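Local coordinates for probable leucine/isoleucine/valine-binding protein (Rhodopirellula baltica, PDB 4KV7) that probably binds leucine, isoleucine, valine or a related small ligand in the periplasm, at residues 136-139 / 140-143; 175-178 / 179-183; 71-74 / 75-79; 102-105 / 106-109. The protein carries 1 engineered substitution. One frame throughout, in Å; residues are numbered along the deposited sequence. Where two conformers were deposited one is given.

All four contacts lie on or at the ends of helices in a periplasmic binding protein, and they form two pairs. Contact 1 starts helix 138-151 and contact 2 lies late in helix 167-183. Their centres are 11 Å apart, and they touch: T142 OG1 lies 3.1 Å from G175 C, and A143 CA 3.7 Å from A179 CB. Contacts 3 and 4, on helices 70-81 and 95-107, have centres 12 Å apart. There I104 CD1 packs 3.6 Å from H78 NE2. The pairs do not touch; the nearest atoms of contacts 1 and 4 are about 12 Å apart. Contact 1 reaches, through Y138, a bound formic acid, probably from the crystallisation liquor. Y68 and T95 also bind it.

Contact 1: 136-139 / 140-143; sequences ASYA and EETA. With FMT (formic acid), chain B.
E140 turns back on S137. Its backbone N donates to S137 OG at 3.0 Å. Its OE1 accepts from S137 N at 2.9 Å, on the anti side of the carboxylate and 22° out of its plane. S137 OG sits between its own backbone N and carbonyl carbon (chi1 73°), which brings it under the E140 N-H. Q355 and S358 also bind the E140 carboxylate. The two reciprocal bonds make a capping box with S137 as N-cap, at the start of helix 138-151. Were the carboxylate lost to an alanine here, S137 N, S358 OG and Q355 NE2 would probably be left without this partner. E141 N bonds to S137 O. Its carboxylate runs beside the Y138 ring, with OE2 3.6 Å from CD1 at the ring edge. A water donates to both E141 OE2 and A136 O, and T270 and S249 bind the same buried carboxylate. The Y138 OH donates to formic acid O1 at 2.6 Å, in the ring plane. T142 N bonds to Y138 O. T142 OG1 lies 2.8 Å from Y138 O and 3.2 Å from A139 O. A143 N bonds to A139 O at 3.0 Å.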
loop_
_atom_site.group_PDB
_atom_site.type_symbol
_atom_site.label_atom_id
_atom_site.label_comp_id
_atom_site.label_asym_id
_atom_site.label_seq_id
_atom_site.Cartn_x
_atom_site.Cartn_y
_atom_site.Cartn_z
ATOM N N ALA A 136 -1.668 4.989 6.127
ATOM C CA ALA A 136 -2.423 6.171 5.748
ATOM C C ALA A 136 -3.238 5.887 4.492
ATOM O O ALA A 136 -2.958 4.944 3.741
ATOM C CB ALA A 136 -1.463 7.331 5.503
ATOM N N SER A 137 -4.238 6.722 4.262
ATOM C CA SER A 137 -5.201 6.533 3.187
ATOM C C SER A 137 -4.847 7.291 1.912
ATOM O O SER A 137 -3.998 8.188 1.918
ATOM C CB SER A 137 -6.566 7.014 3.661
ATOM O OG SER A 137 -6.554 8.431 3.720
ATOM N N TYR A 138 -5.534 6.955 0.820
ATOM C CA TYR A 138 -5.369 7.716 -0.421
ATOM C C TYR A 138 -5.853 9.156 -0.243
ATOM O O TYR A 138 -5.282 10.078 -0.843
ATOM C CB TYR A 138 -6.068 7.064 -1.628
ATOM C CG TYR A 138 -5.534 5.692 -1.990
ATOM C CD1 TYR A 138 -4.165 5.423 -1.990
ATOM C CD2 TYR A 138 -6.400 4.670 -2.325
ATOM C CE1 TYR A 138 -3.680 4.167 -2.322
ATOM C CE2 TYR A 138 -5.928 3.417 -2.663
ATOM C CZ TYR A 138 -4.564 3.171 -2.651
ATOM O OH TYR A 138 -4.049 1.933 -2.933
ATOM N N ALA A 139 -6.903 9.359 0.554
ATOM C CA ALA A 139 -7.352 10.715 0.852
ATOM C C ALA A 139 -6.215 11.515 1.490
ATOM O O ALA A 139 -5.996 12.683 1.148
ATOM C CB ALA A 139 -8.564 10.687 1.764
ATOM N N GLU A 140 -5.507 10.896 2.428
ATOM C CA GLU A 140 -4.384 11.565 3.081
ATOM C C GLU A 140 -3.208 11.817 2.135
ATOM O O GLU A 140 -2.589 12.874 2.182
ATOM C CB GLU A 140 -3.978 10.789 4.341
ATOM C CG GLU A 140 -5.056 10.897 5.422
ATOM C CD GLU A 140 -4.961 9.869 6.541
ATOM O OE1 GLU A 140 -4.459 8.751 6.332
ATOM O OE2 GLU A 140 -5.433 10.192 7.650
ATOM N N GLU A 141 -2.899 10.860 1.266
ATOM C CA GLU A 141 -1.808 11.061 0.315
ATOM C C GLU A 141 -2.122 12.190 -0.650
ATOM O O GLU A 141 -1.280 13.065 -0.903
ATOM C CB GLU A 141 -1.509 9.790 -0.482
ATOM C CG GLU A 141 -0.950 8.645 0.339
ATOM C CD GLU A 141 -0.552 7.481 -0.535
ATOM O OE1 GLU A 141 0.288 7.667 -1.433
ATOM O OE2 GLU A 141 -1.085 6.363 -0.348
ATOM N N THR A 142 -3.328 12.155 -1.205
ATOM C CA THR A 142 -3.722 13.164 -2.193
ATOM C C THR A 142 -3.872 14.549 -1.591
ATOM O O THR A 142 -3.586 15.546 -2.253
ATOM C CB THR A 142 -4.992 12.766 -2.984
ATOM O OG1 THR A 142 -6.073 12.516 -2.079
ATOM C CG2 THR A 142 -4.731 11.540 -3.865
ATOM N N ALA A 143 -4.306 14.627 -0.340
ATOM C CA ALA A 143 -4.381 15.918 0.337
ATOM C C ALA A 143 -2.982 16.506 0.464
ATOM O O ALA A 143 -2.780 17.701 0.230
ATOM C CB ALA A 143 -5.032 15.767 1.712
HETATM C C FMT B . -5.391 -0.259 -5.229
HETATM O O1 FMT B . -5.657 0.221 -4.118
HETATM O O2 FMT B . -6.055 -1.127 -5.812
HETATM O O HOH W 1 -2.790 4.762 1.041
#

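Contact 2: 175-178 / 179-183; sequences GGLA and AIRRH
L177 and R181, one turn apart on helix 167-183, meet through both backbone and side chains. R181 N donates to L177 O at 2.9 Å. The same i to i+4 pattern satisfies A179 N at G175 O, at 3.0 Å, and I180 N at G176 O, at 2.9 Å. It weakens in the last pair, where R182 N reaches A178 O at 3.3 Å with an N-H...O angle of 131°. H183 N bonds to I180 O instead. This helix links strands 159-164 and 193-196 in a beta-alpha-beta unit.

The polar end of R181 finds its acceptor outside the turn: NH2 donates to V186 O. L177 CG stands anti to its own N (chi1 173°), which sends the isobutyl group under the arginine. CD1 lies over the centre of one guanidinium face, 3.8 Å above the plane, and CD2 is 3.4 Å from NH1. That face would probably lose its cover, and the guanidinium turn more freely, if L177 were cut back to an alanine. Further on, R182 NH1 forms a salt bridge with D147, which also binds H183 NE2. The chemistry implies a divided role for R181: one face packs on hydrocarbon while NH2 bonds to V186 O.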
loop_
_atom_site.group_PDB
_atom_site.type_symbol
_atom_site.label_atom_id
_atom_site.label_comp_id
_atom_site.label_asym_id
_atom_site.label_seq_id
_atom_site.Cartn_x
_atom_site.Cartn_y
_atom_site.Cartn_z
ATOM N N GLY A 175 -10.328 11.507 -3.596
ATOM C CA GLY A 175 -9.452 12.137 -2.618
ATOM C C GLY A 175 -8.858 13.426 -3.160
ATOM O O GLY A 175 -8.825 14.450 -2.473
ATOM N N GLY A 176 -8.389 13.392 -4.398
ATOM C CA GLY A 176 -7.853 14.581 -5.030
ATOM C C GLY A 176 -8.885 15.683 -5.190
ATOM O O GLY A 176 -8.605 16.858 -4.929
ATOM N N LEU A 177 -10.091 15.301 -5.597
ATOM C CA LEU A 177 -11.202 16.228 -5.744
ATOM C C LEU A 177 -11.505 16.934 -4.425
ATOM O O LEU A 177 -11.669 18.159 -4.387
ATOM C CB LEU A 177 -12.436 15.475 -6.240
ATOM C CG LEU A 177 -13.737 16.268 -6.299
ATOM C CD1 LEU A 177 -13.665 17.426 -7.289
ATOM C CD2 LEU A 177 -14.889 15.334 -6.639
ATOM N N ALA A 178 -11.599 16.165 -3.342
ATOM C CA ALA A 178 -11.866 16.748 -2.030
ATOM C C ALA A 178 -10.761 17.722 -1.629
ATOM O O ALA A 178 -11.029 18.805 -1.097
ATOM C CB ALA A 178 -12.012 15.654 -0.989
ATOM N N ALA A 179 -9.516 17.357 -1.900
ATOM C CA ALA A 179 -8.400 18.214 -1.528
ATOM C C ALA A 179 -8.406 19.517 -2.326
ATOM O O ALA A 179 -8.152 20.588 -1.788
ATOM C CB ALA A 179 -7.080 17.484 -1.686
ATOM N N ILE A 180 -8.706 19.420 -3.616
ATOM C CA ILE A 180 -8.804 20.595 -4.475
ATOM C C ILE A 180 -9.938 21.515 -4.008
ATOM O O ILE A 180 -9.784 22.739 -3.952
ATOM C CB ILE A 180 -8.996 20.163 -5.949
ATOM C CG1 ILE A 180 -7.681 19.611 -6.509
ATOM C CG2 ILE A 180 -9.478 21.323 -6.809
ATOM C CD1 ILE A 180 -7.822 18.847 -7.824
ATOM N N ARG A 181 -11.069 20.907 -3.655
ATOM C CA ARG A 181 -12.250 21.658 -3.239
ATOM C C ARG A 181 -12.032 22.475 -1.985
ATOM O O ARG A 181 -12.738 23.436 -1.742
ATOM C CB ARG A 181 -13.442 20.723 -3.053
ATOM C CG ARG A 181 -14.099 20.379 -4.356
ATOM C CD ARG A 181 -15.309 19.495 -4.171
ATOM N NE ARG A 181 -16.172 19.585 -5.341
ATOM C CZ ARG A 181 -16.996 18.629 -5.755
ATOM N NH1 ARG A 181 -17.087 17.484 -5.097
ATOM N NH2 ARG A 181 -17.739 18.831 -6.835
ATOM N N ARG A 182 -11.041 22.118 -1.184
ATOM C CA ARG A 182 -10.742 22.912 -0.012
ATOM C C ARG A 182 -10.153 24.260 -0.416
ATOM O O ARG A 182 -10.279 25.237 0.308
ATOM C CB ARG A 182 -9.767 22.147 0.874
ATOM C CG ARG A 182 -9.972 22.363 2.351
ATOM C CD ARG A 182 -9.041 21.440 3.154
ATOM N NE ARG A 182 -7.642 21.718 2.850
ATOM C CZ ARG A 182 -6.985 22.801 3.255
ATOM N NH1 ARG A 182 -5.718 22.974 2.906
ATOM N NH2 ARG A 182 -7.592 23.722 3.992
ATOM N N HIS A 183 -9.508 24.293 -1.583
ATOM C CA HIS A 183 -8.879 25.507 -2.106
ATOM C C HIS A 183 -9.746 26.283 -3.086
ATOM O O HIS A 183 -9.604 27.490 -3.216
ATOM C CB HIS A 183 -7.560 25.158 -2.799
ATOM C CG HIS A 183 -6.540 24.590 -1.875
ATOM N ND1 HIS A 183 -5.843 25.367 -0.977
ATOM C CD2 HIS A 183 -6.123 23.316 -1.679
ATOM C CE1 HIS A 183 -5.024 24.597 -0.281
ATOM N NE2 HIS A 183 -5.177 23.350 -0.688
#

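Contact 3: 71-74 / 75-79; sequences ARTA and PNMHR
P75 stands inside helix 70-81 and kinks it, because its ring nitrogen has no hydrogen to give to A71 O. The ring carbon CD takes up that place, 3.2 Å from A71 O and also close to R72 O. The helix belongs to the same lobe as helix 95-107 and packs against it.

The backbone bonds resume at once after the proline. N76 N donates to R72 O at 3.3 Å, a long bond. M77 N to T73 O is shorter at 2.9 Å, and H78 N to A74 O measures 3.0 Å.

The polar ends find partners beyond the turn. N76 ND2 donates to S23 OG and D65 O. T73 OG1 bonds to D66 and E69 O, and R72 forms a salt bridge with D65. These partners tie one side of the helix to strands 16-24 and 57-65 and to the loop that follows strand 57-65.

T73, A74, M77 and H78 face helix 95-107. T73 and the selenomethionine M77 lie alongside, pointing the same way, with CG2 3.9 Å from CG. The M77 chain bends at chi2 and chi3, carrying its selenium away from the turn.

Separately, A74 CB sits tightly against P75 CD, at 3.4 Å. The H78 ring comes back obliquely, placing CD2 3.2 Å from A74 O.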
loop_
_atom_site.group_PDB
_atom_site.type_symbol
_atom_site.label_atom_id
_atom_site.label_comp_id
_atom_site.label_asym_id
_atom_site.label_seq_id
_atom_site.Cartn_x
_atom_site.Cartn_y
_atom_site.Cartn_z
ATOM N N ALA A 71 -12.117 -11.539 -9.380
ATOM C CA ALA A 71 -12.688 -12.836 -9.730
ATOM C C ALA A 71 -11.903 -13.989 -9.112
ATOM O O ALA A 71 -12.462 -15.058 -8.856
ATOM C CB ALA A 71 -12.779 -13.007 -11.245
ATOM N N ARG A 72 -10.607 -13.785 -8.895
ATOM C CA ARG A 72 -9.783 -14.790 -8.245
ATOM C C ARG A 72 -9.718 -14.602 -6.738
ATOM O O ARG A 72 -9.544 -15.569 -5.997
ATOM C CB ARG A 72 -8.384 -14.825 -8.860
ATOM C CG ARG A 72 -8.412 -15.281 -10.311
ATOM C CD ARG A 72 -7.134 -14.948 -11.051
ATOM N NE ARG A 72 -5.985 -15.680 -10.526
ATOM C CZ ARG A 72 -4.741 -15.518 -10.967
ATOM N NH1 ARG A 72 -4.482 -14.635 -11.925
ATOM N NH2 ARG A 72 -3.755 -16.227 -10.441
ATOM N N THR A 73 -9.871 -13.359 -6.283
ATOM C CA THR A 73 -9.872 -13.068 -4.857
ATOM C C THR A 73 -10.972 -13.823 -4.131
ATOM O O THR A 73 -10.741 -14.366 -3.059
ATOM C CB THR A 73 -10.059 -11.566 -4.598
ATOM O OG1 THR A 73 -9.090 -10.823 -5.348
ATOM C CG2 THR A 73 -9.906 -11.236 -3.111
ATOM N N ALA A 74 -12.170 -13.860 -4.702
ATOM C CA ALA A 74 -13.295 -14.479 -4.014
ATOM C C ALA A 74 -13.060 -15.959 -3.672
ATOM O O ALA A 74 -13.151 -16.327 -2.498
ATOM C CB ALA A 74 -14.607 -14.262 -4.782
ATOM N N PRO A 75 -12.740 -16.812 -4.667
ATOM C CA PRO A 75 -12.520 -18.207 -4.261
ATOM C C PRO A 75 -11.307 -18.371 -3.337
ATOM O O PRO A 75 -11.332 -19.238 -2.465
ATOM C CB PRO A 75 -12.315 -18.948 -5.594
ATOM C CG PRO A 75 -11.973 -17.885 -6.587
ATOM C CD PRO A 75 -12.670 -16.644 -6.130
ATOM N N ASN A 76 -10.276 -17.549 -3.504
ATOM C CA ASN A 76 -9.129 -17.620 -2.606
ATOM C C ASN A 76 -9.551 -17.346 -1.165
ATOM O O ASN A 76 -9.131 -18.040 -0.246
ATOM C CB ASN A 76 -8.062 -16.598 -2.998
ATOM C CG ASN A 76 -7.278 -16.988 -4.235
ATOM O OD1 ASN A 76 -7.464 -18.055 -4.793
ATOM N ND2 ASN A 76 -6.379 -16.110 -4.660
HETATM N N MSE A 77 -10.386 -16.326 -0.976
HETATM C CA MSE A 77 -10.819 -15.937 0.359
HETATM C C MSE A 77 -11.702 -17.005 0.990
HETATM O O MSE A 77 -11.625 -17.252 2.192
HETATM C CB MSE A 77 -11.538 -14.592 0.331
HETATM C CG MSE A 77 -10.592 -13.414 0.067
HETATM SE SE MSE A 77 -9.364 -13.063 1.547
HETATM C CE MSE A 77 -10.755 -12.743 2.917
ATOM N N HIS A 78 -12.546 -17.639 0.185
ATOM C CA HIS A 78 -13.352 -18.737 0.698
ATOM C C HIS A 78 -12.452 -19.877 1.175
ATOM O O HIS A 78 -12.676 -20.435 2.243
ATOM C CB HIS A 78 -14.366 -19.214 -0.344
ATOM C CG HIS A 78 -15.531 -18.286 -0.509
ATOM N ND1 HIS A 78 -16.402 -18.003 0.522
ATOM C CD2 HIS A 78 -15.961 -17.570 -1.573
ATOM C CE1 HIS A 78 -17.321 -17.154 0.097
ATOM N NE2 HIS A 78 -17.082 -16.882 -1.173
ATOM N N ARG A 79 -11.417 -20.195 0.404
ATOM C CA ARG A 79 -10.508 -21.267 0.796
ATOM C C ARG A 79 -9.729 -20.913 2.062
ATOM O O ARG A 79 -9.577 -21.748 2.957
ATOM C CB ARG A 79 -9.559 -21.642 -0.353
ATOM C CG ARG A 79 -10.256 -22.287 -1.551
ATOM C CD ARG A 79 -9.377 -23.318 -2.266
ATOM N NE ARG A 79 -8.094 -22.762 -2.694
ATOM C CZ ARG A 79 -7.899 -22.105 -3.833
ATOM N NH1 ARG A 79 -8.912 -21.901 -4.667
ATOM N NH2 ARG A 79 -6.693 -21.641 -4.134
#

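Contact 4: 102-105 / 106-109; sequences IPIA and QQTK
Helix 95-107 ends here in a Schellman motif at K109, just past the turn that joins I104 and A105 to T108. K109 leaves the helix with positive phi (56°), and its N bonds back to Q106 O at 3.0 Å. The preceding bonds are regular: Q106 N to I102 O at 2.8 Å and Q107 N to P103 O. T108 N bonds to I104 O at 3.2 Å and only weakly to A105 O. T108 OG1 lies between its backbone N and carbonyl carbon (chi1 59°), tucked back over the turn. There it is 2.9 Å from I104 O and 3.3 Å from A105 O, but also bonds to T110 OG1.

The helix connects strands 89-90 and 112-113 in a beta-alpha-beta unit. I102 and A105 rest on F112 of the second strand. I104 packs on M77, H78 and T81 of helix 70-81.

Along the helix, Q106 extends across I102, its CG 4.0 Å from I102 CG2. Q107 CG lies between the backbone N and the carbonyl carbon (chi1 62°), which lays the chain back beside I104. Q107 CG is 3.2 Å from P103 O, and the amide carries on past I104, with NE2 4.1 Å from I104 CG1.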
loop_
_atom_site.group_PDB
_atom_site.type_symbol
_atom_site.label_atom_id
_atom_site.label_comp_id
_atom_site.label_asym_id
_atom_site.label_seq_id
_atom_site.Cartn_x
_atom_site.Cartn_y
_atom_site.Cartn_z
ATOM N N ILE A 102 -13.534 -8.394 1.626
ATOM C CA ILE A 102 -14.000 -7.972 2.939
ATOM C C ILE A 102 -15.307 -8.623 3.416
ATOM O O ILE A 102 -15.378 -9.055 4.566
ATOM C CB ILE A 102 -14.012 -6.434 3.057
ATOM C CG1 ILE A 102 -12.567 -5.936 3.166
ATOM C CG2 ILE A 102 -14.815 -5.985 4.265
ATOM C CD1 ILE A 102 -12.402 -4.443 2.951
ATOM N N PRO A 103 -16.338 -8.729 2.548
ATOM C CA PRO A 103 -17.554 -9.391 3.039
ATOM C C PRO A 103 -17.314 -10.836 3.476
ATOM O O PRO A 103 -18.001 -11.328 4.368
ATOM C CB PRO A 103 -18.488 -9.349 1.827
ATOM C CG PRO A 103 -18.027 -8.155 1.049
ATOM C CD PRO A 103 -16.544 -8.118 1.219
ATOM N N ILE A 104 -16.353 -11.506 2.851
ATOM C CA ILE A 104 -16.038 -12.884 3.207
ATOM C C ILE A 104 -15.329 -12.927 4.563
ATOM O O ILE A 104 -15.641 -13.764 5.408
ATOM C CB ILE A 104 -15.215 -13.565 2.096
ATOM C CG1 ILE A 104 -16.022 -13.568 0.792
ATOM C CG2 ILE A 104 -14.849 -14.984 2.501
ATOM C CD1 ILE A 104 -15.224 -13.914 -0.453
ATOM N N ALA A 105 -14.399 -12.004 4.785
ATOM C CA ALA A 105 -13.753 -11.877 6.088
ATOM C C ALA A 105 -14.779 -11.547 7.169
ATOM O O ALA A 105 -14.767 -12.145 8.247
ATOM C CB ALA A 105 -12.655 -10.828 6.044
ATOM N N GLN A 106 -15.683 -10.617 6.878
ATOM C CA GLN A 106 -16.703 -10.227 7.845
ATOM C C GLN A 106 -17.624 -11.377 8.224
ATOM O O GLN A 106 -17.894 -11.603 9.404
ATOM C CB GLN A 106 -17.524 -9.059 7.312
ATOM C CG GLN A 106 -16.753 -7.760 7.268
ATOM C CD GLN A 106 -17.513 -6.672 6.556
ATOM O OE1 GLN A 106 -18.417 -6.943 5.769
ATOM N NE2 GLN A 106 -17.153 -5.435 6.824
ATOM N N GLN A 107 -18.107 -12.115 7.227
ATOM C CA GLN A 107 -19.053 -13.188 7.510
ATOM C C GLN A 107 -18.416 -14.342 8.275
ATOM O O GLN A 107 -19.098 -15.050 9.006
ATOM C CB GLN A 107 -19.794 -13.656 6.249
ATOM C CG GLN A 107 -18.950 -14.237 5.137
ATOM C CD GLN A 107 -19.643 -14.117 3.784
ATOM O OE1 GLN A 107 -20.516 -13.268 3.596
ATOM N NE2 GLN A 107 -19.255 -14.967 2.837
ATOM N N THR A 108 -17.103 -14.498 8.141
ATOM C CA THR A 108 -16.391 -15.536 8.877
ATOM C C THR A 108 -15.702 -14.988 10.126
ATOM O O THR A 108 -15.004 -15.726 10.827
ATOM C CB THR A 108 -15.352 -16.249 7.997
ATOM O OG1 THR A 108 -14.406 -15.292 7.504
ATOM C CG2 THR A 108 -16.030 -16.940 6.822
ATOM N N LYS A 109 -15.914 -13.701 10.394
ATOM C CA LYS A 109 -15.332 -13.023 11.555
ATOM C C LYS A 109 -13.806 -13.145 11.587
ATOM O O LYS A 109 -13.201 -13.342 12.641
ATOM C CB LYS A 109 -15.978 -13.521 12.854
ATOM C CG LYS A 109 -17.475 -13.284 12.876
ATOM C CD LYS A 109 -18.084 -13.631 14.220
ATOM C CE LYS A 109 -19.598 -13.441 14.200
ATOM N NZ LYS A 109 -19.986 -12.011 14.046
#